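Local coordinates for protein terminal oxygenase component of carbazole 1,9a-dioxygenase (Nocardioides aromaticivorans, PDB 3GCF) that probably dihydroxylates carbazole at its angular position as the Rieske non-heme iron oxygenase component, using electrons delivered by a ferredoxin, at residues L304-E309 and E318-E323. Sequence-based numbering, arbitrary orientation.
Sequences LQRKVE and EVEFEE
The guanidinium of Arg306 meets Glu320 at its edge, with OE2 of the carboxylate close to the guanidinium plane. The two flat groups stand nearly perpendicular, 81° apart, and a single oxygen makes the contact. Glu320 OE2 lies 2.6 Å from Arg306 NH2 and 2.8 Å from Arg306 NH1, between the two terminal nitrogens. Both hydrogen bonds of this salt bridge are bent and weak. The Arg306 chain bends at chi2 and chi3 on its way to the helix. Glu320 reaches across with an extended chain beyond CG.

The Phe321 ring also receives its partner at an edge. Leu304 CD1 lies in the ring plane, 4.0 Å from Phe321 CE1. With CG of Phe321 anti to the backbone N (chi1 -176°), the ring extends to the strand side, and its CD1-CE1 edge meets the leucine methyl. This apolar pair is buried, whereas the ion pair is partly exposed.

The two pairs join helix 311-331 to the end of strand 298-307, the strand that leads into it through a short turn. This part of the chain also carries the iron ligands His189, His193 and Asp337. The Leu304 side chain is about 13 Å from the iron(II) ion, and the contact is structural packing between strand and helix. Trp325 NE1 also bonds Glu320 OE2, and Thr283 OG1 is hydrogen-bonded to Arg306 NH2. OE2 is thus approached by three N-H groups, two of them through weak bonds; this would favour the ionised carboxylate and probably helps to hold OE2 in place.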
loop_
_atom_site.group_PDB
_atom_site.type_symbol
_atom_site.label_atom_id
_atom_site.label_comp_id
_atom_site.label_asym_id
_atom_site.label_seq_id
_atom_site.Cartn_x
_atom_site.Cartn_y
_atom_site.Cartn_z
ATOM N N LEU A 304 27.196 20.582 -8.697
ATOM C CA LEU A 304 27.650 21.865 -9.206
ATOM C C LEU A 304 29.162 21.871 -9.385
ATOM O O LEU A 304 29.903 21.414 -8.516
ATOM C CB LEU A 304 27.214 22.980 -8.252
ATOM C CG LEU A 304 25.694 23.082 -8.051
ATOM C CD1 LEU A 304 25.374 24.298 -7.195
ATOM C CD2 LEU A 304 24.988 23.187 -9.399
ATOM N N GLN A 305 29.609 22.389 -10.525
ATOM C CA GLN A 305 31.028 22.445 -10.854
ATOM C C GLN A 305 31.548 23.872 -10.952
ATOM O O GLN A 305 31.020 24.693 -11.701
ATOM C CB GLN A 305 31.280 21.725 -12.175
ATOM C CG GLN A 305 32.707 21.819 -12.692
ATOM C CD GLN A 305 32.883 21.058 -13.992
ATOM O OE1 GLN A 305 32.151 21.287 -14.952
ATOM N NE2 GLN A 305 33.844 20.147 -14.026
ATOM N N ARG A 306 32.603 24.147 -10.197
ATOM C CA ARG A 306 33.224 25.461 -10.170
ATOM C C ARG A 306 34.705 25.365 -10.538
ATOM O O ARG A 306 35.423 24.501 -10.041
ATOM C CB ARG A 306 33.080 26.054 -8.767
ATOM C CG ARG A 306 33.990 27.239 -8.474
ATOM C CD ARG A 306 33.677 28.420 -9.367
ATOM N NE ARG A 306 32.380 29.023 -9.075
ATOM C CZ ARG A 306 32.099 29.691 -7.958
ATOM N NH1 ARG A 306 33.029 29.837 -7.025
ATOM N NH2 ARG A 306 30.898 30.235 -7.784
ATOM N N LYS A 307 35.159 26.251 -11.415
ATOM C CA LYS A 307 36.566 26.263 -11.804
ATOM C C LYS A 307 37.339 26.850 -10.622
ATOM O O LYS A 307 36.919 27.853 -10.041
ATOM C CB LYS A 307 36.763 27.129 -13.054
ATOM C CG LYS A 307 38.152 27.028 -13.676
ATOM C CD LYS A 307 38.241 27.805 -14.986
ATOM C CE LYS A 307 39.631 27.685 -15.601
ATOM N NZ LYS A 307 39.768 28.430 -16.891
ATOM N N VAL A 308 38.448 26.219 -10.253
ATOM C CA VAL A 308 39.257 26.692 -9.132
ATOM C C VAL A 308 40.742 26.737 -9.482
ATOM O O VAL A 308 41.212 25.987 -10.334
ATOM C CB VAL A 308 39.081 25.790 -7.890
ATOM C CG1 VAL A 308 37.634 25.805 -7.434
ATOM C CG2 VAL A 308 39.528 24.369 -8.209
ATOM N N GLU A 309 41.477 27.617 -8.810
ATOM C CA GLU A 309 42.908 27.768 -9.051
ATOM C C GLU A 309 43.755 27.289 -7.880
ATOM O O GLU A 309 44.975 27.184 -7.996
ATOM C CB GLU A 309 43.238 29.233 -9.350
ATOM C CG GLU A 309 42.968 29.661 -10.787
ATOM C CD GLU A 309 41.583 29.272 -11.268
ATOM O OE1 GLU A 309 40.597 29.596 -10.567
ATOM O OE2 GLU A 309 41.480 28.644 -12.349
ATOM N N GLU A 318 33.043 25.810 -1.384
ATOM C CA GLU A 318 32.381 25.010 -0.365
ATOM C C GLU A 318 31.542 25.888 0.560
ATOM O O GLU A 318 30.445 25.502 0.955
ATOM C CB GLU A 318 33.410 24.219 0.444
ATOM C CG GLU A 318 34.310 23.361 -0.421
ATOM C CD GLU A 318 35.327 22.572 0.378
ATOM O OE1 GLU A 318 35.950 23.154 1.290
ATOM O OE2 GLU A 318 35.512 21.370 0.080
ATOM N N VAL A 319 32.052 27.070 0.899
ATOM C CA VAL A 319 31.314 27.985 1.769
ATOM C C VAL A 319 30.051 28.528 1.096
ATOM O O VAL A 319 28.983 28.536 1.706
ATOM C CB VAL A 319 32.193 29.178 2.225
ATOM C CG1 VAL A 319 31.332 30.222 2.943
ATOM C CG2 VAL A 319 33.293 28.679 3.166
ATOM N N GLU A 320 30.153 28.982 -0.152
ATOM C CA GLU A 320 28.955 29.494 -0.811
ATOM C C GLU A 320 27.961 28.382 -1.142
ATOM O O GLU A 320 26.761 28.632 -1.240
ATOM C CB GLU A 320 29.297 30.316 -2.062
ATOM C CG GLU A 320 30.429 29.795 -2.910
ATOM C CD GLU A 320 30.715 30.696 -4.105
ATOM O OE1 GLU A 320 30.781 31.936 -3.921
ATOM O OE2 GLU A 320 30.880 30.162 -5.224
ATOM N N PHE A 321 28.451 27.155 -1.301
ATOM C CA PHE A 321 27.558 26.036 -1.570
ATOM C C PHE A 321 26.661 25.854 -0.344
ATOM O O PHE A 321 25.440 25.734 -0.463
ATOM C CB PHE A 321 28.349 24.750 -1.808
ATOM C CG PHE A 321 27.489 23.571 -2.176
ATOM C CD1 PHE A 321 26.961 23.450 -3.456
ATOM C CD2 PHE A 321 27.196 22.585 -1.235
ATOM C CE1 PHE A 321 26.155 22.367 -3.803
ATOM C CE2 PHE A 321 26.390 21.494 -1.568
ATOM C CZ PHE A 321 25.869 21.384 -2.856
ATOM N N GLU A 322 27.282 25.853 0.833
ATOM C CA GLU A 322 26.577 25.685 2.105
ATOM C C GLU A 322 25.657 26.854 2.455
ATOM O O GLU A 322 24.546 26.661 2.942
ATOM C CB GLU A 322 27.601 25.495 3.224
ATOM C CG GLU A 322 27.047 25.558 4.647
ATOM C CD GLU A 322 26.090 24.429 4.963
ATOM O OE1 GLU A 322 26.395 23.268 4.612
ATOM O OE2 GLU A 322 25.033 24.699 5.576
ATOM N N GLU A 323 26.124 28.068 2.194
ATOM C CA GLU A 323 25.369 29.269 2.515
ATOM C C GLU A 323 24.405 29.742 1.438
ATOM O O GLU A 323 23.483 30.505 1.736
ATOM C CB GLU A 323 26.334 30.427 2.822
ATOM C CG GLU A 323 27.375 30.123 3.888
ATOM C CD GLU A 323 28.269 31.310 4.182
ATOM O OE1 GLU A 323 28.341 32.234 3.343
ATOM O OE2 GLU A 323 28.910 31.321 5.249
#